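PDB 4XY5: hypothetical Thioesterase Protein SP_1851 from Streptococcus pneumoniae serotype 4, which probably hydrolyses acyl-CoA thioesters, as a PaaI-type thioesterase of the hotdog superfamily. Local coordinates for residues A[9-17]-A[46-57]; A[79-90]-A[107-118]. The protein carries 1 engineered substitution. All coordinates share one frame; numbering follows the deposited sequence.

Contact 1. Residues A[9-17]-A[46-57]. Engineered in segment 46-57: Ala-55 (natural residue Asp).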
loop_
_atom_site.group_PDB
_atom_site.type_symbol
_atom_site.label_atom_id
_atom_site.label_comp_id
_atom_site.label_asym_id
_atom_site.label_seq_id
_atom_site.Cartn_x
_atom_site.Cartn_y
_atom_site.Cartn_z
ATOM N N PHE A 9 -14.062 -4.267 -24.345
ATOM C CA PHE A 9 -12.627 -4.522 -24.253
ATOM C C PHE A 9 -12.384 -6.022 -24.132
ATOM O O PHE A 9 -13.248 -6.763 -23.663
ATOM C CB PHE A 9 -11.998 -3.762 -23.071
ATOM C CG PHE A 9 -12.728 -3.939 -21.772
ATOM C CD1 PHE A 9 -12.545 -5.078 -21.003
ATOM C CD2 PHE A 9 -13.587 -2.953 -21.309
ATOM C CE1 PHE A 9 -13.222 -5.238 -19.804
ATOM C CE2 PHE A 9 -14.259 -3.107 -20.118
ATOM C CZ PHE A 9 -14.078 -4.252 -19.366
ATOM N N ASP A 10 -11.221 -6.476 -24.589
ATOM C CA ASP A 10 -10.911 -7.899 -24.562
ATOM C C ASP A 10 -10.367 -8.307 -23.206
ATOM O O ASP A 10 -10.086 -7.463 -22.368
ATOM C CB ASP A 10 -9.894 -8.271 -25.642
ATOM C CG ASP A 10 -10.423 -8.055 -27.036
ATOM O OD1 ASP A 10 -11.515 -8.588 -27.345
ATOM O OD2 ASP A 10 -9.738 -7.367 -27.820
ATOM N N ALA A 11 -10.230 -9.610 -23.002
ATOM C CA ALA A 11 -9.645 -10.114 -21.776
ATOM C C ALA A 11 -8.213 -9.609 -21.631
ATOM O O ALA A 11 -7.528 -9.349 -22.623
ATOM C CB ALA A 11 -9.683 -11.629 -21.755
ATOM N N ILE A 12 -7.793 -9.445 -20.382
ATOM C CA ILE A 12 -6.421 -9.119 -20.034
ATOM C C ILE A 12 -5.797 -10.401 -19.519
ATOM O O ILE A 12 -6.321 -11.011 -18.594
ATOM C CB ILE A 12 -6.365 -8.006 -18.969
ATOM C CG1 ILE A 12 -6.997 -6.731 -19.533
ATOM C CG2 ILE A 12 -4.932 -7.749 -18.509
ATOM C CD1 ILE A 12 -7.923 -6.045 -18.564
ATOM N N SER A 13 -4.707 -10.840 -20.138
ATOM C CA SER A 13 -4.136 -12.124 -19.804
ATOM C C SER A 13 -2.671 -11.982 -19.390
ATOM O O SER A 13 -1.997 -11.047 -19.800
ATOM C CB SER A 13 -4.271 -13.083 -20.998
ATOM O OG SER A 13 -3.777 -14.362 -20.657
ATOM N N ALA A 14 -2.195 -12.912 -18.569
ATOM C CA ALA A 14 -0.805 -12.896 -18.106
ATOM C C ALA A 14 -0.230 -14.299 -18.128
ATOM O O ALA A 14 -0.917 -15.246 -17.756
ATOM C CB ALA A 14 -0.719 -12.306 -16.691
ATOM N N PHE A 15 1.027 -14.425 -18.554
ATOM C CA PHE A 15 1.718 -15.714 -18.702
ATOM C C PHE A 15 1.201 -16.595 -19.839
ATOM O O PHE A 15 1.099 -17.816 -19.693
ATOM C CB PHE A 15 1.681 -16.506 -17.399
ATOM C CG PHE A 15 2.408 -15.819 -16.259
ATOM C CD1 PHE A 15 3.792 -15.870 -16.183
ATOM C CD2 PHE A 15 1.704 -15.113 -15.296
ATOM C CE1 PHE A 15 4.473 -15.238 -15.153
ATOM C CE2 PHE A 15 2.373 -14.478 -14.257
ATOM C CZ PHE A 15 3.756 -14.538 -14.184
ATOM N N GLU A 16 0.913 -15.981 -20.978
ATOM C CA GLU A 16 0.688 -16.743 -22.202
ATOM C C GLU A 16 2.009 -17.344 -22.677
ATOM O O GLU A 16 2.030 -18.359 -23.379
ATOM C CB GLU A 16 0.060 -15.858 -23.274
ATOM C CG GLU A 16 -1.340 -15.405 -22.890
ATOM C CD GLU A 16 -2.134 -14.833 -24.045
ATOM O OE1 GLU A 16 -3.368 -14.712 -23.895
ATOM O OE2 GLU A 16 -1.535 -14.492 -25.087
ATOM N N ASN A 17 3.105 -16.708 -22.271
ATOM C CA ASN A 17 4.453 -17.241 -22.451
ATOM C C ASN A 17 5.249 -16.880 -21.208
ATOM O O ASN A 17 4.944 -15.883 -20.567
ATOM C CB ASN A 17 5.135 -16.666 -23.696
ATOM C CG ASN A 17 5.471 -15.187 -23.556
ATOM O OD1 ASN A 17 6.519 -14.814 -22.991
ATOM N ND2 ASN A 17 4.583 -14.328 -24.067
ATOM N N HIS A 46 -0.857 -3.408 -19.268
ATOM C CA HIS A 46 -1.933 -3.133 -18.332
ATOM C C HIS A 46 -1.398 -3.224 -16.901
ATOM O O HIS A 46 -0.582 -4.091 -16.606
ATOM C CB HIS A 46 -3.072 -4.127 -18.564
ATOM C CG HIS A 46 -4.366 -3.726 -17.934
ATOM N ND1 HIS A 46 -4.569 -3.757 -16.571
ATOM C CD2 HIS A 46 -5.523 -3.285 -18.479
ATOM C CE1 HIS A 46 -5.796 -3.347 -16.304
ATOM N NE2 HIS A 46 -6.397 -3.061 -17.446
ATOM N N GLY A 47 -1.839 -2.328 -16.022
ATOM C CA GLY A 47 -1.392 -2.369 -14.639
ATOM C C GLY A 47 -1.765 -3.668 -13.953
ATOM O O GLY A 47 -1.062 -4.133 -13.059
ATOM N N GLY A 48 -2.883 -4.257 -14.360
ATOM C CA GLY A 48 -3.302 -5.537 -13.811
ATOM C C GLY A 48 -2.432 -6.684 -14.297
ATOM O O GLY A 48 -2.135 -7.620 -13.559
ATOM N N TYR A 49 -2.043 -6.622 -15.563
ATOM C CA TYR A 49 -1.092 -7.581 -16.116
ATOM C C TYR A 49 0.220 -7.538 -15.351
ATOM O O TYR A 49 0.724 -8.574 -14.905
ATOM C CB TYR A 49 -0.862 -7.292 -17.610
ATOM C CG TYR A 49 0.408 -7.863 -18.217
ATOM C CD1 TYR A 49 0.459 -9.168 -18.688
ATOM C CD2 TYR A 49 1.543 -7.065 -18.364
ATOM C CE1 TYR A 49 1.629 -9.678 -19.258
ATOM C CE2 TYR A 49 2.702 -7.561 -18.932
ATOM C CZ TYR A 49 2.740 -8.862 -19.379
ATOM O OH TYR A 49 3.898 -9.354 -19.942
ATOM N N LEU A 50 0.763 -6.338 -15.168
ATOM C CA LEU A 50 2.027 -6.191 -14.450
ATOM C C LEU A 50 1.894 -6.697 -13.015
ATOM O O LEU A 50 2.769 -7.381 -12.521
ATOM C CB LEU A 50 2.489 -4.726 -14.440
ATOM C CG LEU A 50 2.842 -4.134 -15.811
ATOM C CD1 LEU A 50 3.129 -2.638 -15.653
ATOM C CD2 LEU A 50 4.044 -4.860 -16.351
ATOM N N PHE A 51 0.791 -6.360 -12.356
ATOM C CA PHE A 51 0.576 -6.854 -10.995
ATOM C C PHE A 51 0.517 -8.372 -10.976
ATOM O O PHE A 51 1.070 -9.024 -10.081
ATOM C CB PHE A 51 -0.712 -6.286 -10.404
ATOM C CG PHE A 51 -0.993 -6.759 -8.998
ATOM C CD1 PHE A 51 -0.584 -6.015 -7.906
ATOM C CD2 PHE A 51 -1.675 -7.956 -8.776
ATOM C CE1 PHE A 51 -0.856 -6.446 -6.612
ATOM C CE2 PHE A 51 -1.944 -8.398 -7.506
ATOM C CZ PHE A 51 -1.534 -7.641 -6.405
ATOM N N THR A 52 -0.180 -8.950 -11.949
ATOM C CA THR A 52 -0.346 -10.387 -11.939
ATOM C C THR A 52 1.008 -11.088 -12.137
ATOM O O THR A 52 1.272 -12.114 -11.512
ATOM C CB THR A 52 -1.371 -10.835 -13.016
ATOM O OG1 THR A 52 -2.666 -10.296 -12.678
ATOM C CG2 THR A 52 -1.470 -12.367 -13.093
ATOM N N LEU A 53 1.861 -10.532 -12.989
ATOM C CA LEU A 53 3.227 -11.055 -13.105
ATOM C C LEU A 53 3.886 -11.082 -11.722
ATOM O O LEU A 53 4.461 -12.094 -11.323
ATOM C CB LEU A 53 4.064 -10.219 -14.075
ATOM C CG LEU A 53 3.629 -10.132 -15.541
ATOM C CD1 LEU A 53 4.619 -9.298 -16.344
ATOM C CD2 LEU A 53 3.489 -11.525 -16.180
ATOM N N CYS A 54 3.761 -9.987 -10.975
ATOM C CA CYS A 54 4.397 -9.905 -9.659
ATOM C C CYS A 54 3.792 -10.888 -8.654
ATOM O O CYS A 54 4.515 -11.519 -7.870
ATOM C CB CYS A 54 4.299 -8.485 -9.089
ATOM S SG CYS A 54 5.240 -7.287 -10.018
ATOM N N ALA A 55 2.466 -11.010 -8.665
ATOM C CA ALA A 55 1.789 -11.873 -7.696
ATOM C C ALA A 55 2.109 -13.341 -7.917
ATOM O O ALA A 55 2.280 -14.107 -6.962
ATOM C CB ALA A 55 0.281 -11.660 -7.746
ATOM N N GLN A 56 2.163 -13.745 -9.179
ATOM C CA GLN A 56 2.535 -15.115 -9.492
ATOM C C GLN A 56 3.961 -15.411 -9.007
ATOM O O GLN A 56 4.221 -16.438 -8.361
ATOM C CB GLN A 56 2.406 -15.353 -10.989
ATOM C CG GLN A 56 2.705 -16.779 -11.428
ATOM C CD GLN A 56 1.662 -17.779 -10.958
ATOM O OE1 GLN A 56 0.676 -17.425 -10.306
ATOM N NE2 GLN A 56 1.882 -19.046 -11.287
ATOM N N ILE A 57 4.876 -14.483 -9.259
ATOM C CA ILE A 57 6.261 -14.687 -8.836
ATOM C C ILE A 57 6.352 -14.668 -7.304
ATOM O O ILE A 57 7.122 -15.424 -6.716
ATOM C CB ILE A 57 7.221 -13.644 -9.494
ATOM C CG1 ILE A 57 7.771 -14.198 -10.816
ATOM C CG2 ILE A 57 8.421 -13.330 -8.594
ATOM C CD1 ILE A 57 6.699 -14.655 -11.820
#

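Contact 2. Residues A[79-90]-A[107-118]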
loop_
_atom_site.group_PDB
_atom_site.type_symbol
_atom_site.label_atom_id
_atom_site.label_comp_id
_atom_site.label_asym_id
_atom_site.label_seq_id
_atom_site.Cartn_x
_atom_site.Cartn_y
_atom_site.Cartn_z
ATOM N N LEU A 79 6.382 2.546 -12.536
ATOM C CA LEU A 79 7.499 3.469 -12.744
ATOM C C LEU A 79 7.680 3.885 -14.197
ATOM O O LEU A 79 8.006 5.033 -14.504
ATOM C CB LEU A 79 8.794 2.827 -12.248
ATOM C CG LEU A 79 8.718 2.285 -10.817
ATOM C CD1 LEU A 79 10.070 1.789 -10.382
ATOM C CD2 LEU A 79 8.225 3.364 -9.892
ATOM N N LYS A 80 7.497 2.931 -15.088
ATOM C CA LYS A 80 7.777 3.135 -16.502
ATOM C C LYS A 80 6.914 2.166 -17.267
ATOM O O LYS A 80 6.705 1.041 -16.819
ATOM C CB LYS A 80 9.264 2.913 -16.804
ATOM C CG LYS A 80 9.632 2.850 -18.293
ATOM C CD LYS A 80 11.154 2.813 -18.473
ATOM C CE LYS A 80 11.563 2.525 -19.915
ATOM N NZ LYS A 80 10.977 3.502 -20.876
ATOM N N ALA A 81 6.382 2.606 -18.401
ATOM C CA ALA A 81 5.475 1.763 -19.174
ATOM C C ALA A 81 6.164 0.519 -19.718
ATOM O O ALA A 81 7.315 0.571 -20.141
ATOM C CB ALA A 81 4.868 2.560 -20.321
ATOM N N GLY A 82 5.449 -0.603 -19.698
ATOM C CA GLY A 82 5.844 -1.754 -20.489
ATOM C C GLY A 82 5.232 -1.604 -21.873
ATOM O O GLY A 82 4.138 -1.057 -22.017
ATOM N N LYS A 83 5.934 -2.086 -22.895
ATOM C CA LYS A 83 5.456 -1.951 -24.275
ATOM C C LYS A 83 5.395 -3.297 -24.986
ATOM O O LYS A 83 6.064 -4.243 -24.585
ATOM C CB LYS A 83 6.361 -1.001 -25.065
ATOM C CG LYS A 83 6.667 0.315 -24.369
ATOM C CD LYS A 83 5.457 1.234 -24.303
ATOM C CE LYS A 83 4.892 1.512 -25.685
ATOM N NZ LYS A 83 3.671 2.371 -25.629
ATOM N N LEU A 84 4.599 -3.378 -26.050
ATOM C CA LEU A 84 4.562 -4.583 -26.870
ATOM C C LEU A 84 5.981 -5.042 -27.237
ATOM O O LEU A 84 6.821 -4.223 -27.598
ATOM C CB LEU A 84 3.730 -4.340 -28.135
ATOM C CG LEU A 84 3.521 -5.566 -29.032
ATOM C CD1 LEU A 84 2.682 -6.618 -28.317
ATOM C CD2 LEU A 84 2.896 -5.178 -30.363
ATOM N N ASP A 85 6.229 -6.341 -27.069
ATOM C CA ASP A 85 7.488 -7.017 -27.402
ATOM C C ASP A 85 8.620 -6.778 -26.390
ATOM O O ASP A 85 9.703 -7.346 -26.549
ATOM C CB ASP A 85 7.967 -6.634 -28.818
ATOM C CG ASP A 85 7.124 -7.281 -29.927
ATOM O OD1 ASP A 85 6.774 -6.577 -30.899
ATOM O OD2 ASP A 85 6.824 -8.491 -29.845
ATOM N N ASP A 86 8.382 -5.970 -25.353
ATOM C CA ASP A 86 9.335 -5.899 -24.244
ATOM C C ASP A 86 9.533 -7.294 -23.683
ATOM O O ASP A 86 8.593 -8.081 -23.630
ATOM C CB ASP A 86 8.853 -4.976 -23.111
ATOM C CG ASP A 86 9.093 -3.505 -23.386
ATOM O OD1 ASP A 86 9.754 -3.166 -24.395
ATOM O OD2 ASP A 86 8.621 -2.679 -22.567
ATOM N N VAL A 87 10.754 -7.608 -23.264
ATOM C CA VAL A 87 10.968 -8.784 -22.443
ATOM C C VAL A 87 11.094 -8.285 -21.010
ATOM O O VAL A 87 11.944 -7.442 -20.715
ATOM C CB VAL A 87 12.216 -9.570 -22.860
ATOM C CG1 VAL A 87 12.479 -10.723 -21.880
ATOM C CG2 VAL A 87 12.040 -10.082 -24.275
ATOM N N LEU A 88 10.203 -8.766 -20.149
ATOM C CA LEU A 88 10.174 -8.343 -18.755
ATOM C C LEU A 88 10.813 -9.395 -17.876
ATOM O O LEU A 88 10.468 -10.575 -17.951
ATOM C CB LEU A 88 8.735 -8.089 -18.301
ATOM C CG LEU A 88 7.968 -7.060 -19.117
ATOM C CD1 LEU A 88 6.573 -6.817 -18.524
ATOM C CD2 LEU A 88 8.762 -5.773 -19.205
ATOM N N THR A 89 11.744 -8.961 -17.036
ATOM C CA THR A 89 12.348 -9.843 -16.055
ATOM C C THR A 89 11.737 -9.536 -14.697
ATOM O O THR A 89 11.841 -8.426 -14.214
ATOM C CB THR A 89 13.866 -9.670 -15.998
ATOM O OG1 THR A 89 14.412 -9.947 -17.295
ATOM C CG2 THR A 89 14.474 -10.637 -14.982
ATOM N N ILE A 90 11.112 -10.551 -14.114
ATOM C CA ILE A 90 10.379 -10.445 -12.862
ATOM C C ILE A 90 11.200 -11.139 -11.797
ATOM O O ILE A 90 11.366 -12.356 -11.835
ATOM C CB ILE A 90 8.992 -11.118 -12.958
ATOM C CG1 ILE A 90 8.343 -10.806 -14.304
ATOM C CG2 ILE A 90 8.090 -10.708 -11.759
ATOM C CD1 ILE A 90 7.459 -11.951 -14.823
ATOM N N ASP A 107 10.312 -7.101 -8.326
ATOM C CA ASP A 107 10.724 -5.964 -9.152
ATOM C C ASP A 107 10.700 -6.393 -10.600
ATOM O O ASP A 107 11.150 -7.482 -10.905
ATOM C CB ASP A 107 12.131 -5.486 -8.767
ATOM C CG ASP A 107 12.238 -5.098 -7.290
ATOM O OD1 ASP A 107 11.380 -4.330 -6.794
ATOM O OD2 ASP A 107 13.173 -5.580 -6.619
ATOM N N ILE A 108 10.169 -5.555 -11.485
ATOM C CA ILE A 108 10.198 -5.868 -12.901
ATOM C C ILE A 108 11.050 -4.862 -13.664
ATOM O O ILE A 108 10.901 -3.646 -13.492
ATOM C CB ILE A 108 8.780 -5.913 -13.516
ATOM C CG1 ILE A 108 7.941 -6.996 -12.824
ATOM C CG2 ILE A 108 8.880 -6.170 -15.019
ATOM C CD1 ILE A 108 6.548 -7.256 -13.519
ATOM N N THR A 109 11.955 -5.391 -14.487
ATOM C CA THR A 109 12.802 -4.585 -15.364
ATOM C C THR A 109 12.578 -5.005 -16.817
ATOM O O THR A 109 12.165 -6.134 -17.079
ATOM C CB THR A 109 14.295 -4.741 -15.009
ATOM O OG1 THR A 109 14.645 -6.130 -15.036
ATOM C CG2 THR A 109 14.567 -4.194 -13.612
ATOM N N ASN A 110 12.844 -4.112 -17.769
ATOM C CA ASN A 110 12.711 -4.518 -19.166
ATOM C C ASN A 110 14.061 -4.931 -19.727
ATOM O O ASN A 110 15.047 -4.957 -18.995
ATOM C CB ASN A 110 12.062 -3.415 -20.021
ATOM C CG ASN A 110 12.894 -2.152 -20.106
ATOM O OD1 ASN A 110 14.085 -2.152 -19.809
ATOM N ND2 ASN A 110 12.262 -1.059 -20.534
ATOM N N GLN A 111 14.100 -5.246 -21.025
ATOM C CA GLN A 111 15.290 -5.813 -21.659
ATOM C C GLN A 111 16.430 -4.800 -21.740
ATOM O O GLN A 111 17.561 -5.165 -22.053
ATOM C CB GLN A 111 14.955 -6.347 -23.066
ATOM C CG GLN A 111 14.600 -5.283 -24.093
ATOM C CD GLN A 111 13.186 -4.760 -23.932
ATOM O OE1 GLN A 111 12.360 -5.376 -23.259
ATOM N NE2 GLN A 111 12.902 -3.614 -24.539
ATOM N N GLU A 112 16.122 -3.538 -21.450
ATOM C CA GLU A 112 17.117 -2.466 -21.402
ATOM C C GLU A 112 17.557 -2.184 -19.969
ATOM O O GLU A 112 18.282 -1.224 -19.706
ATOM C CB GLU A 112 16.559 -1.181 -22.022
ATOM C CG GLU A 112 16.006 -1.347 -23.431
ATOM C CD GLU A 112 17.076 -1.661 -24.454
ATOM O OE1 GLU A 112 18.252 -1.322 -24.212
ATOM O OE2 GLU A 112 16.742 -2.252 -25.504
ATOM N N GLY A 113 17.097 -3.011 -19.038
ATOM C CA GLY A 113 17.448 -2.856 -17.637
ATOM C C GLY A 113 16.730 -1.710 -16.947
ATOM O O GLY A 113 17.067 -1.339 -15.817
ATOM N N ARG A 114 15.736 -1.138 -17.619
ATOM C CA ARG A 114 14.961 -0.051 -17.036
ATOM C C ARG A 114 13.911 -0.591 -16.066
ATOM O O ARG A 114 13.279 -1.603 -16.340
ATOM C CB ARG A 114 14.280 0.781 -18.124
ATOM C CG ARG A 114 15.218 1.352 -19.178
ATOM C CD ARG A 114 16.408 2.048 -18.544
ATOM N NE ARG A 114 16.016 3.120 -17.631
ATOM C CZ ARG A 114 15.617 4.330 -18.014
ATOM N NH1 ARG A 114 15.546 4.633 -19.303
ATOM N NH2 ARG A 114 15.288 5.238 -17.104
ATOM N N ASN A 115 13.720 0.094 -14.941
ATOM C CA ASN A 115 12.709 -0.304 -13.959
ATOM C C ASN A 115 11.283 -0.053 -14.435
ATOM O O ASN A 115 10.925 1.079 -14.739
ATOM C CB ASN A 115 12.937 0.438 -12.635
ATOM C CG ASN A 115 14.190 -0.014 -11.923
ATOM O OD1 ASN A 115 14.626 -1.154 -12.067
ATOM N ND2 ASN A 115 14.779 0.884 -11.148
ATOM N N VAL A 116 10.458 -1.100 -14.476
ATOM C CA VAL A 116 9.065 -0.955 -14.906
ATOM C C VAL A 116 8.091 -0.793 -13.722
ATOM O O VAL A 116 7.266 0.136 -13.701
ATOM C CB VAL A 116 8.650 -2.159 -15.774
ATOM C CG1 VAL A 116 7.184 -2.061 -16.183
ATOM C CG2 VAL A 116 9.529 -2.215 -17.008
ATOM N N CYS A 117 8.175 -1.682 -12.738
ATOM C CA CYS A 117 7.317 -1.556 -11.557
ATOM C C CYS A 117 7.927 -2.333 -10.391
ATOM O O CYS A 117 8.805 -3.164 -10.599
ATOM C CB CYS A 117 5.892 -2.038 -11.859
ATOM S SG CYS A 117 5.764 -3.808 -12.234
ATOM N N LYS A 118 7.486 -2.022 -9.170
ATOM C CA LYS A 118 7.998 -2.647 -7.949
ATOM C C LYS A 118 6.810 -2.929 -7.051
ATOM O O LYS A 118 5.929 -2.090 -6.920
ATOM C CB LYS A 118 9.001 -1.737 -7.218
ATOM C CG LYS A 118 10.027 -1.058 -8.106
ATOM C CD LYS A 118 10.922 -2.068 -8.780
ATOM C CE LYS A 118 11.632 -1.455 -9.970
ATOM N NZ LYS A 118 12.158 -2.481 -10.888
HETATM O O HOH W 1 9.454 -0.832 -20.937
HETATM O O HOH W 2 13.856 -7.203 -12.493
#

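Contact 1. Residues A[9-17]-A[46-57]
Ile-12 lays its CD1 methyl over the imidazole face of His-46, a CH-pi contact 3.9 Å from CD1 to the ring centroid. The ring is held from both ends: ND1 accepts the N-cap bond from Gly-48 N, 2.8 Å long and only 5° out of the ring plane, while NE2 bonds Gln-56 OE1 of the second subunit. Further along, the carbonyl O of Ser-13 meets the edge of the Tyr-49 ring, 3.3 Å from CD1. Ala-14 is small enough to lie close against the helix, its CB 3.7 Å from Thr-52 CG2. That methyl is turned to the strand because Thr-52 OG1 lies beside its own backbone N (chi1 -64°) and bonds back to Gly-48 O, a carbonyl that Thr-52 N reaches from the opposite face. Phe-15 then packs its ring against the last turns of segment 46-57: Leu-53 CD2 sits over one ring face, 3.6 Å from CZ, CE2 packs 3.4 Å from Gln-56 CB, and Ile-57 CD1 and Thr-52 O lie at the edge. Strand 12-14, which pairs antiparallel with a strand of the second subunit, thus packs along the central helix of a hotdog fold, at the dimer interface.

Contact 2. Residues A[79-90]-A[107-118]
Val-116 O takes two backbone donors from the same face of its carbonyl plane, Leu-79 N at 2.8 Å and Lys-80 N at 3.1 Å. It belongs to a classic beta bulge, in which Val-116 and Cys-117 both face Ile-108. In the hairpin, Thr-89 and Thr-109 form a hydrogen-bonded antiparallel pair, Thr-89 N giving to Thr-109 O (2.9 Å) and Thr-109 N to Thr-89 O. A water also donates to Thr-89 O and bonds Thr-109 OG1. Beyond the strand, Gln-111 takes over the pairing with its amide: OE1 accepts from Val-87 N at 2.7 Å, and NE2 gives to Asp-86 OD1 from above the carboxylate plane. The bend at chi2 (-78°) folds the amide back toward these partners. Asp-86 OD2 receives Lys-83 N (2.8 Å), adding to the backbone bond Asp-86 N to Lys-83 O that closes their type II turn, and a second water, which also donates to Ala-81 O and accepts from Asn-110 ND2. Asn-110 suits its turn because OD1 accepts from Glu-112 N, an Asx turn, and from Arg-114 N on the opposite face. Facing helix 47-64, Ile-90 CG2 lies 3.9 Å from Ile-108 CG1, the side chains side by side. Side-chain amides, a carboxylate and water thus supply the partners where regular strand pairing stops.

Contact 1 closes before contact 2 opens along the chain, and their centres lie about 13 Å apart. They meet on the concave side of the antiparallel sheet, where helix 47-64 is wrapped by the strands: Ile-57 CG1 rests 3.6 Å from Ile-90 CG2, Cys-54 SG 3.7 Å from Ile-108 CD1, and Leu-53 CD1 3.8 Å from Leu-88 CD1. The helix therefore carries strand 12-14 on one flank and strands 87-97 and 101-109 on another, the sausage-in-bun layout of a hotdog fold. Contact 1 also faces the second subunit, whereas contact 2 touches the third through Leu-79 and Asn-115, so the two lie toward different interfaces of the four-chain assembly.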